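Local coordinates for amidohydrolase (Xanthomonas campestris pv. campestris, PDB 4DZH), which probably catalyses the zinc-dependent hydrolytic deamination of adenosine-type nucleosides such as 5'-methylthioadenosine, at residues L311-D316 with L353-L358; T133-E138 with R362-G367; C287-L292 with N330-I335; L347-T352 with L401-G406. One frame throughout, in Å; residues are numbered along the deposited sequence.

Contact 1: residues L311-D316 with L353-L358. With ZN (zinc ion), chain E; ZN (zinc ion), chain F.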
# COMPACT_ATOMS: atom_id res chain seq x y z
N LEU A 311 -7.50 6.54 -18.79
CA LEU A 311 -6.80 5.60 -17.90
C LEU A 311 -7.66 5.29 -16.68
O LEU A 311 -8.18 6.19 -16.02
CB LEU A 311 -5.46 6.17 -17.44
CG LEU A 311 -4.45 5.28 -16.70
CD1 LEU A 311 -3.89 4.20 -17.61
CD2 LEU A 311 -3.34 6.06 -16.08
N ALA A 312 -7.81 3.99 -16.41
CA ALA A 312 -8.47 3.51 -15.19
C ALA A 312 -7.53 2.65 -14.37
O ALA A 312 -6.42 2.30 -14.79
CB ALA A 312 -9.71 2.72 -15.59
N ILE A 313 -7.98 2.28 -13.15
CA ILE A 313 -7.17 1.53 -12.22
C ILE A 313 -7.98 0.32 -11.76
O ILE A 313 -9.19 0.42 -11.53
CB ILE A 313 -6.76 2.43 -11.02
CG1 ILE A 313 -5.82 3.54 -11.50
CG2 ILE A 313 -6.05 1.59 -9.90
CD1 ILE A 313 -5.50 4.60 -10.45
N GLY A 314 -7.31 -0.82 -11.69
CA GLY A 314 -7.94 -2.04 -11.21
C GLY A 314 -6.96 -2.84 -10.34
O GLY A 314 -5.73 -2.62 -10.35
N THR A 315 -7.47 -3.81 -9.60
CA THR A 315 -6.65 -4.57 -8.66
C THR A 315 -6.22 -5.95 -9.22
O THR A 315 -5.27 -6.54 -8.68
CB THR A 315 -7.35 -4.80 -7.28
OG1 THR A 315 -8.61 -5.47 -7.49
CG2 THR A 315 -7.59 -3.45 -6.52
N ASP A 316 -6.95 -6.48 -10.21
CA ASP A 316 -6.82 -7.88 -10.63
C ASP A 316 -7.30 -8.73 -9.46
O ASP A 316 -8.01 -8.21 -8.57
CB ASP A 316 -5.35 -8.21 -11.06
CG ASP A 316 -5.24 -9.27 -12.17
OD1 ASP A 316 -6.21 -9.69 -12.85
OD2 ASP A 316 -4.05 -9.60 -12.39
N LEU A 353 -6.61 10.21 -8.58
CA LEU A 353 -7.96 10.08 -8.07
C LEU A 353 -8.99 10.13 -9.22
O LEU A 353 -10.01 9.41 -9.19
CB LEU A 353 -8.25 11.11 -6.97
CG LEU A 353 -9.60 10.83 -6.27
CD1 LEU A 353 -9.56 9.53 -5.43
CD2 LEU A 353 -9.96 11.98 -5.36
N ARG A 354 -8.69 10.95 -10.23
CA ARG A 354 -9.56 11.02 -11.41
C ARG A 354 -9.65 9.66 -12.10
O ARG A 354 -10.74 9.20 -12.42
CB ARG A 354 -9.04 12.09 -12.38
CG ARG A 354 -9.98 12.35 -13.60
CD ARG A 354 -9.53 13.62 -14.32
NE ARG A 354 -10.32 13.97 -15.53
CZ ARG A 354 -11.41 14.73 -15.47
NH1 ARG A 354 -11.85 15.14 -14.28
NH2 ARG A 354 -12.08 15.09 -16.61
N ALA A 355 -8.50 9.02 -12.32
CA ALA A 355 -8.44 7.69 -12.91
C ALA A 355 -9.26 6.67 -12.11
O ALA A 355 -10.00 5.85 -12.67
CB ALA A 355 -7.02 7.24 -13.09
N ALA A 356 -9.11 6.73 -10.77
CA ALA A 356 -9.82 5.81 -9.89
C ALA A 356 -11.34 5.97 -9.85
O ALA A 356 -12.06 5.08 -9.33
CB ALA A 356 -9.27 5.97 -8.46
N THR A 357 -11.87 7.08 -10.39
CA THR A 357 -13.30 7.33 -10.31
C THR A 357 -13.84 7.53 -11.72
O THR A 357 -14.32 6.57 -12.33
CB THR A 357 -13.62 8.56 -9.43
OG1 THR A 357 -12.80 9.68 -9.83
CG2 THR A 357 -13.37 8.19 -7.95
N LEU A 358 -13.71 8.75 -12.23
CA LEU A 358 -14.21 9.11 -13.56
C LEU A 358 -13.51 8.33 -14.67
O LEU A 358 -14.17 7.95 -15.65
CB LEU A 358 -14.04 10.61 -13.79
CG LEU A 358 -14.74 11.11 -15.06
CD1 LEU A 358 -16.24 10.84 -15.01
CD2 LEU A 358 -14.39 12.56 -15.22
ZN ZN E . -6.99 -10.22 -15.01
ZN ZN F . -4.18 -11.09 -13.66
O HOH W 1 -10.65 3.12 -12.34
O HOH W 2 -5.00 -10.47 -15.21
O HOH W 3 -2.31 -11.66 -14.51

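Contact 2: residues T133-E138 with R362-G367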
# COMPACT_ATOMS: atom_id res chain seq x y z
N THR A 133 -14.93 0.98 -2.54
CA THR A 133 -15.14 0.67 -3.97
C THR A 133 -16.61 0.36 -4.17
O THR A 133 -17.22 -0.45 -3.40
CB THR A 133 -14.31 -0.55 -4.39
OG1 THR A 133 -12.92 -0.19 -4.36
CG2 THR A 133 -14.66 -1.02 -5.85
N THR A 134 -17.22 0.97 -5.21
CA THR A 134 -18.67 0.88 -5.42
C THR A 134 -19.08 0.31 -6.79
O THR A 134 -20.29 0.09 -7.07
CB THR A 134 -19.35 2.27 -5.31
OG1 THR A 134 -18.66 3.22 -6.15
CG2 THR A 134 -19.28 2.78 -3.88
N CYS A 135 -18.08 0.04 -7.63
CA CYS A 135 -18.32 -0.46 -8.98
C CYS A 135 -17.14 -1.33 -9.42
O CYS A 135 -15.99 -1.00 -9.09
CB CYS A 135 -18.44 0.75 -9.91
SG CYS A 135 -19.00 0.37 -11.62
N VAL A 136 -17.43 -2.39 -10.20
CA VAL A 136 -16.36 -3.23 -10.72
C VAL A 136 -16.57 -3.48 -12.18
O VAL A 136 -17.69 -3.33 -12.70
CB VAL A 136 -16.32 -4.63 -10.06
CG1 VAL A 136 -15.83 -4.50 -8.68
CG2 VAL A 136 -17.70 -5.33 -10.09
N ASN A 137 -15.44 -3.85 -12.82
CA ASN A 137 -15.44 -4.37 -14.18
C ASN A 137 -15.01 -5.82 -14.01
O ASN A 137 -13.80 -6.13 -13.98
CB ASN A 137 -14.39 -3.63 -15.00
CG ASN A 137 -14.43 -4.00 -16.46
OD1 ASN A 137 -15.43 -4.50 -16.99
ND2 ASN A 137 -13.36 -3.66 -17.15
N GLU A 138 -16.02 -6.70 -13.91
CA GLU A 138 -15.83 -8.09 -13.54
C GLU A 138 -15.49 -8.98 -14.75
O GLU A 138 -16.02 -8.81 -15.84
CB GLU A 138 -17.14 -8.62 -12.92
CG GLU A 138 -16.99 -10.00 -12.28
CD GLU A 138 -15.93 -10.06 -11.17
OE1 GLU A 138 -15.84 -9.17 -10.26
OE2 GLU A 138 -15.21 -11.06 -11.18
N ARG A 362 -15.68 6.01 -17.16
CA ARG A 362 -15.61 6.12 -18.62
C ARG A 362 -15.17 4.82 -19.30
O ARG A 362 -15.67 4.48 -20.40
CB ARG A 362 -14.68 7.24 -19.02
CG ARG A 362 -15.28 8.61 -18.74
CD ARG A 362 -14.28 9.72 -19.00
NE ARG A 362 -14.89 11.03 -18.79
CZ ARG A 362 -14.24 12.19 -18.92
NH1 ARG A 362 -12.96 12.20 -19.29
NH2 ARG A 362 -14.87 13.34 -18.73
N ALA A 363 -14.24 4.10 -18.67
CA ALA A 363 -13.77 2.83 -19.25
C ALA A 363 -14.90 1.80 -19.33
O ALA A 363 -14.92 0.96 -20.22
CB ALA A 363 -12.61 2.28 -18.41
N LEU A 364 -15.84 1.86 -18.39
CA LEU A 364 -16.89 0.85 -18.31
C LEU A 364 -18.14 1.31 -19.05
O LEU A 364 -19.11 0.58 -19.14
CB LEU A 364 -17.25 0.53 -16.85
CG LEU A 364 -16.35 -0.46 -16.08
CD1 LEU A 364 -14.87 -0.09 -16.18
CD2 LEU A 364 -16.78 -0.49 -14.61
N GLY A 365 -18.11 2.53 -19.61
CA GLY A 365 -19.28 3.08 -20.28
C GLY A 365 -20.32 3.68 -19.35
O GLY A 365 -21.50 3.90 -19.74
N PHE A 366 -19.90 3.97 -18.12
CA PHE A 366 -20.77 4.51 -17.08
C PHE A 366 -20.46 6.00 -16.81
O PHE A 366 -20.94 6.59 -15.81
CB PHE A 366 -20.57 3.73 -15.77
CG PHE A 366 -20.98 2.28 -15.82
CD1 PHE A 366 -21.85 1.77 -16.76
CD2 PHE A 366 -20.47 1.40 -14.84
CE1 PHE A 366 -22.21 0.42 -16.74
CE2 PHE A 366 -20.84 0.07 -14.82
CZ PHE A 366 -21.70 -0.44 -15.78
N GLY A 367 -19.65 6.61 -17.67
CA GLY A 367 -19.17 7.96 -17.47
C GLY A 367 -20.27 8.99 -17.29
O GLY A 367 -20.09 10.01 -16.61

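Contact 3: residues C287-L292 with N330-I335. With MG (magnesium ion), chain B.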
# COMPACT_ATOMS: atom_id res chain seq x y z
N CYS A 287 -3.14 -2.02 -13.58
CA CYS A 287 -3.16 -2.90 -12.40
C CYS A 287 -1.71 -3.02 -11.89
O CYS A 287 -1.03 -4.06 -12.04
CB CYS A 287 -3.70 -4.28 -12.80
SG CYS A 287 -5.37 -4.23 -13.47
N PRO A 288 -1.20 -1.96 -11.26
CA PRO A 288 0.24 -1.96 -10.94
C PRO A 288 0.68 -3.04 -9.95
O PRO A 288 1.76 -3.61 -10.05
CB PRO A 288 0.45 -0.56 -10.33
CG PRO A 288 -0.96 -0.06 -9.92
CD PRO A 288 -1.88 -0.68 -10.95
N GLU A 289 -0.12 -3.30 -8.89
CA GLU A 289 0.36 -4.23 -7.89
C GLU A 289 0.48 -5.65 -8.45
O GLU A 289 1.48 -6.36 -8.13
CB GLU A 289 -0.47 -4.17 -6.58
CG GLU A 289 -0.39 -2.78 -5.90
CD GLU A 289 -1.12 -2.63 -4.59
OE1 GLU A 289 -1.64 -3.66 -4.06
OE2 GLU A 289 -1.10 -1.49 -4.07
N SER A 290 -0.52 -6.07 -9.24
CA SER A 290 -0.46 -7.37 -9.89
C SER A 290 0.73 -7.42 -10.84
O SER A 290 1.46 -8.43 -10.86
CB SER A 290 -1.75 -7.65 -10.64
OG SER A 290 -1.63 -8.82 -11.43
N ASN A 291 0.92 -6.35 -11.62
CA ASN A 291 2.02 -6.31 -12.60
C ASN A 291 3.38 -6.45 -11.87
O ASN A 291 4.31 -7.14 -12.34
CB ASN A 291 2.04 -4.99 -13.38
CG ASN A 291 0.86 -4.76 -14.32
OD1 ASN A 291 0.65 -3.63 -14.76
ND2 ASN A 291 0.07 -5.82 -14.63
N LEU A 292 3.54 -5.75 -10.74
CA LEU A 292 4.80 -5.82 -10.06
C LEU A 292 4.98 -7.21 -9.47
O LEU A 292 6.05 -7.82 -9.60
CB LEU A 292 4.89 -4.73 -8.96
CG LEU A 292 4.88 -3.28 -9.41
CD1 LEU A 292 4.91 -2.42 -8.11
CD2 LEU A 292 6.14 -3.00 -10.21
N ASN A 330 -4.24 2.87 -5.90
CA ASN A 330 -4.08 4.24 -6.36
C ASN A 330 -2.73 4.77 -5.97
O ASN A 330 -2.02 5.38 -6.79
CB ASN A 330 -5.13 5.18 -5.76
CG ASN A 330 -6.55 4.89 -6.24
OD1 ASN A 330 -6.78 4.23 -7.26
ND2 ASN A 330 -7.53 5.45 -5.52
N ARG A 331 -2.35 4.59 -4.69
CA ARG A 331 -1.03 5.04 -4.25
C ARG A 331 0.09 4.36 -5.05
O ARG A 331 1.03 5.03 -5.49
CB ARG A 331 -0.83 4.78 -2.76
CG ARG A 331 0.55 5.25 -2.28
CD ARG A 331 1.40 4.12 -1.63
NE ARG A 331 0.61 3.58 -0.53
CZ ARG A 331 0.06 2.36 -0.53
NH1 ARG A 331 -0.74 2.01 0.47
NH2 ARG A 331 0.27 1.48 -1.53
N THR A 332 -0.03 3.05 -5.27
CA THR A 332 1.02 2.34 -6.03
C THR A 332 1.09 2.89 -7.46
O THR A 332 2.21 3.14 -7.98
CB THR A 332 0.71 0.85 -6.04
OG1 THR A 332 0.68 0.37 -4.67
CG2 THR A 332 1.82 0.11 -6.76
N ALA A 333 -0.07 3.12 -8.07
CA ALA A 333 -0.14 3.69 -9.44
C ALA A 333 0.57 5.04 -9.43
O ALA A 333 1.39 5.33 -10.31
CB ALA A 333 -1.58 3.83 -9.93
N ALA A 334 0.25 5.87 -8.45
CA ALA A 334 0.78 7.22 -8.48
C ALA A 334 2.28 7.23 -8.28
O ALA A 334 2.97 8.05 -8.94
CB ALA A 334 0.09 8.08 -7.41
N ILE A 335 2.83 6.42 -7.37
CA ILE A 335 4.27 6.51 -7.07
C ILE A 335 5.06 5.75 -8.12
O ILE A 335 6.11 6.23 -8.57
CB ILE A 335 4.61 6.09 -5.61
CG1 ILE A 335 4.35 4.58 -5.40
CG2 ILE A 335 3.78 6.99 -4.63
CD1 ILE A 335 4.68 4.13 -3.99
MG MG B . -3.10 -4.49 -2.95
O HOH W 4 -4.38 -3.22 -3.92
O HOH W 5 -1.72 -5.84 -1.97
O HOH W 6 -2.81 -3.23 -1.25

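Contact 4: residues L347-T352 with L401-G406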
# COMPACT_ATOMS: atom_id res chain seq x y z
N LEU A 347 1.35 11.57 -12.90
CA LEU A 347 0.18 11.03 -12.20
C LEU A 347 0.03 11.67 -10.82
O LEU A 347 0.15 10.99 -9.77
CB LEU A 347 0.29 9.51 -12.09
CG LEU A 347 -0.92 8.77 -12.65
CD1 LEU A 347 -1.04 9.03 -14.15
CD2 LEU A 347 -0.86 7.27 -12.38
N ASP A 348 -0.21 12.97 -10.80
CA ASP A 348 -0.34 13.67 -9.52
C ASP A 348 -1.59 13.20 -8.77
O ASP A 348 -2.39 12.43 -9.30
CB ASP A 348 -0.26 15.21 -9.64
CG ASP A 348 -1.41 15.83 -10.45
OD1 ASP A 348 -2.49 15.23 -10.62
OD2 ASP A 348 -1.22 16.98 -10.91
N ALA A 349 -1.74 13.64 -7.53
CA ALA A 349 -2.80 13.07 -6.71
C ALA A 349 -4.18 13.25 -7.37
O ALA A 349 -5.00 12.30 -7.40
CB ALA A 349 -2.77 13.68 -5.33
N ALA A 350 -4.47 14.46 -7.83
CA ALA A 350 -5.75 14.74 -8.48
C ALA A 350 -6.00 13.85 -9.71
O ALA A 350 -7.12 13.32 -9.89
CB ALA A 350 -5.84 16.20 -8.87
N THR A 351 -4.97 13.69 -10.54
CA THR A 351 -5.02 12.87 -11.75
C THR A 351 -5.22 11.40 -11.42
O THR A 351 -5.98 10.69 -12.08
CB THR A 351 -3.74 13.07 -12.56
OG1 THR A 351 -3.66 14.46 -12.95
CG2 THR A 351 -3.74 12.20 -13.80
N THR A 352 -4.54 10.94 -10.37
CA THR A 352 -4.70 9.55 -9.96
C THR A 352 -6.12 9.31 -9.44
O THR A 352 -6.77 8.31 -9.77
CB THR A 352 -3.65 9.14 -8.88
OG1 THR A 352 -2.31 9.29 -9.40
CG2 THR A 352 -3.87 7.70 -8.50
N LEU A 401 -5.74 11.79 0.31
CA LEU A 401 -6.53 10.64 -0.12
C LEU A 401 -5.66 9.64 -0.88
O LEU A 401 -5.88 8.41 -0.79
CB LEU A 401 -7.65 11.11 -1.05
CG LEU A 401 -8.75 11.78 -0.24
CD1 LEU A 401 -9.74 12.46 -1.23
CD2 LEU A 401 -9.50 10.82 0.63
N ILE A 402 -4.68 10.14 -1.60
CA ILE A 402 -3.84 9.26 -2.42
C ILE A 402 -2.62 8.72 -1.67
O ILE A 402 -2.30 7.52 -1.79
CB ILE A 402 -3.42 9.99 -3.69
CG1 ILE A 402 -4.66 10.32 -4.57
CG2 ILE A 402 -2.45 9.14 -4.51
CD1 ILE A 402 -5.32 9.08 -5.14
N TYR A 403 -1.93 9.56 -0.90
CA TYR A 403 -0.65 9.16 -0.35
C TYR A 403 -0.66 8.83 1.12
O TYR A 403 0.40 8.42 1.67
CB TYR A 403 0.39 10.25 -0.60
CG TYR A 403 0.63 10.59 -2.08
CD1 TYR A 403 1.05 9.62 -2.99
CD2 TYR A 403 0.40 11.89 -2.55
CE1 TYR A 403 1.26 9.92 -4.33
CE2 TYR A 403 0.60 12.20 -3.91
CZ TYR A 403 1.03 11.21 -4.79
OH TYR A 403 1.24 11.48 -6.12
N ALA A 404 -1.77 9.01 1.80
CA ALA A 404 -1.79 8.71 3.25
C ALA A 404 -3.02 7.93 3.77
O ALA A 404 -2.90 7.13 4.71
CB ALA A 404 -1.60 10.00 4.10
N ALA A 405 -4.21 8.19 3.22
CA ALA A 405 -5.40 7.53 3.69
C ALA A 405 -5.33 6.05 3.45
O ALA A 405 -4.95 5.60 2.34
CB ALA A 405 -6.62 8.11 2.98
N GLY A 406 -5.73 5.27 4.45
CA GLY A 406 -5.93 3.86 4.26
C GLY A 406 -7.39 3.51 4.05
O GLY A 406 -8.28 4.26 4.43

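Contact 1: residues L311-D316 with L353-L358
The carbonyl of L311 has A355 CB pressed against its oxygen, 3.3 Å from L311 O. This is the (β/α)8 barrel of the amidohydrolases: strand 311-313 belongs to the barrel wall, and helix 353-358 passes across the N-terminal end of this strand at 81°, with 6.2 Å between the axes. The small side chain of A355, with A356 beside it, is consistent with so close a passage. Away from this meeting point, the guanidinium of R354 carries L358 CD2 on one face, shifted toward the rim, and its NH2 makes a salt bridge with E27. I313 fills the rest of the interface: with CG1 anti to the carbonyl carbon (chi1 -67°) and the chain extended beyond it, CD1 reaches A355 CB at 4.0 Å and also touches A356. No direct hydrogen bond joins strand and helix, but a water accepts from I313 N and lies 2.8 Å from A355 O, so it can bridge the two backbones. Beyond the strand the chain runs on to the metal centre, where D316 joins H79, H81 and H228 as zinc ligands and S290 OG bonds to its OD2. One zinc lies 2.4 Å from D316 OD1; the second is held by both carboxylate oxygens, with D316 OD2 the nearer at 2.0 Å, and a water bridges the two metals.

Contact 2: residues T133-E138 with R362-G367
This is an apolar helix-end contact at the floor of the barrel, on the inner side of strand 133-139: C135, V136 and N137 receive L364 and F366 from the turn that ends helix 349-363. G365 is the hinge of that turn. Its positive phi (80°) completes a Schellman motif, closed in part by a weak bond from G365 N to R362 O, and the reversal sends L364 and F366 to the same strand. L364 spreads its two methyls along one face of the strand. CD2 packs 3.8 Å from C135 SG and 3.5 Å from V136 O, whereas CD1 crosses N137 obliquely, 3.8 Å from N137 CB. C135 SG, placed anti to its own nitrogen (chi1 -171°), reaches the F366 ring and meets it at the edge: the sulfur stands 4.8 Å from the ring centroid, 83° off the normal, and 3.7 Å from F366 CD2. This is a sulfur-aromatic contact made in the ring plane. One face of the same ring has L364 O above it, near the rim. The amide of N137 is used elsewhere, its ND2 bonding to A78 O. Strand 133-139 runs parallel between strands 69-80 and 156-163, and L364 also leans on L158 of the latter, while A363, just before it, packs on N310 and A312 of strand 310-313.

Contact 3: residues C287-L292 with N330-I335
Helix 288-292 and helix 330-335 pass at 70°, their axes 9.8 Å apart, and come closest in backbone terms where P288 and A333 face each other. Both belong to the (β/α)8 barrel framework: the first begins directly after barrel strand 283-286, with C287 at its N-cap position, and the second lies on the long helix 326-341 that comes after strand 310-313. P288 opens the first helix and packs flush, its CG 3.9 Å from A333 CB and its CB against T332 CG2. L292, one turn on, reaches the same methyl more loosely at its CD1. The polar link is T332 OG1 to E289 OE2, 2.6 Å long; the hydroxyl comes to the carboxylate on its anti side, 20° out of the plane. The two side chains cross at about a right angle. OE2 is gripped further by S328 OG, which also bonds R331 NH2. R331 bends its chain back to bring that NH2 within 4.1 Å of E289 OE2, too far for a salt bridge, and approaches R331 of the second subunit, a closeness of like charges that the carboxylate would probably ease. Thus OE2 is fixed by hydroxyls while the other oxygen is left to the metal: with CG anti to the carbonyl carbon (chi1 -62°) and the chain extended, E289 OE1 binds magnesium at 2.0 Å, and N321, D323 and three waters complete six ligands.

Contact 4: residues L347-T352 with L401-G406
The N-terminal turn of helix 349-363 is wedged against the last turn of helix 397-403, where A349 meets I402 and Y403, with T352 beyond. I402 CG1 lies 3.5 Å from A349 O and 3.9 Å from A349 CB. A bend at chi2 (-68°) then brings I402 CD1 beside T352 CG2, also 3.9 Å away, the two side chains meeting obliquely. Y403 reaches A349 CB from a direction roughly at right angles to that of I402: its CE2 is 3.9 Å from A349 CB, which stands oblique to the ring, and I402 CG2 sits over one face of that ring, toward the rim. The turn itself is an N-capped helix start. D348 is the N-cap, its OD1 taking two donors from T351: the backbone N at 2.9 Å, met nearly head-on to the oxygen with an N-H...O angle of 158°, and T351 OG1 at 2.7 Å, from above the carboxylate plane. The subunit interface runs along this edge. D93 of the second subunit bonds to Y403 OH through OD1 and to A349 N through OD2, K338 also bonds to Y403 OH, and K293 of the second subunit makes a cation-pi contact with the Y403 ring.

How the contacts relate
Helix 349-363 ties three of the contacts together: contact 4 uses its start, contact 1 its middle and contact 2 its end. Contact 1 is central, its centre 9 Å from that of contact 2 and 11 Å from those of contacts 3 and 4, and it touches all three. Contacts 2 and 4, at opposite ends of the helix, have centres 19 Å apart and do not touch. Helix 326-341 supplies one side of contact 3, and its N330 and A334 meet T352 and A356. Along the chain contact 3 closes before contact 4 opens. Contacts 3 and 4 both touch the second subunit, whereas contact 1 includes the barrel strand that leads to the zinc ligand D316.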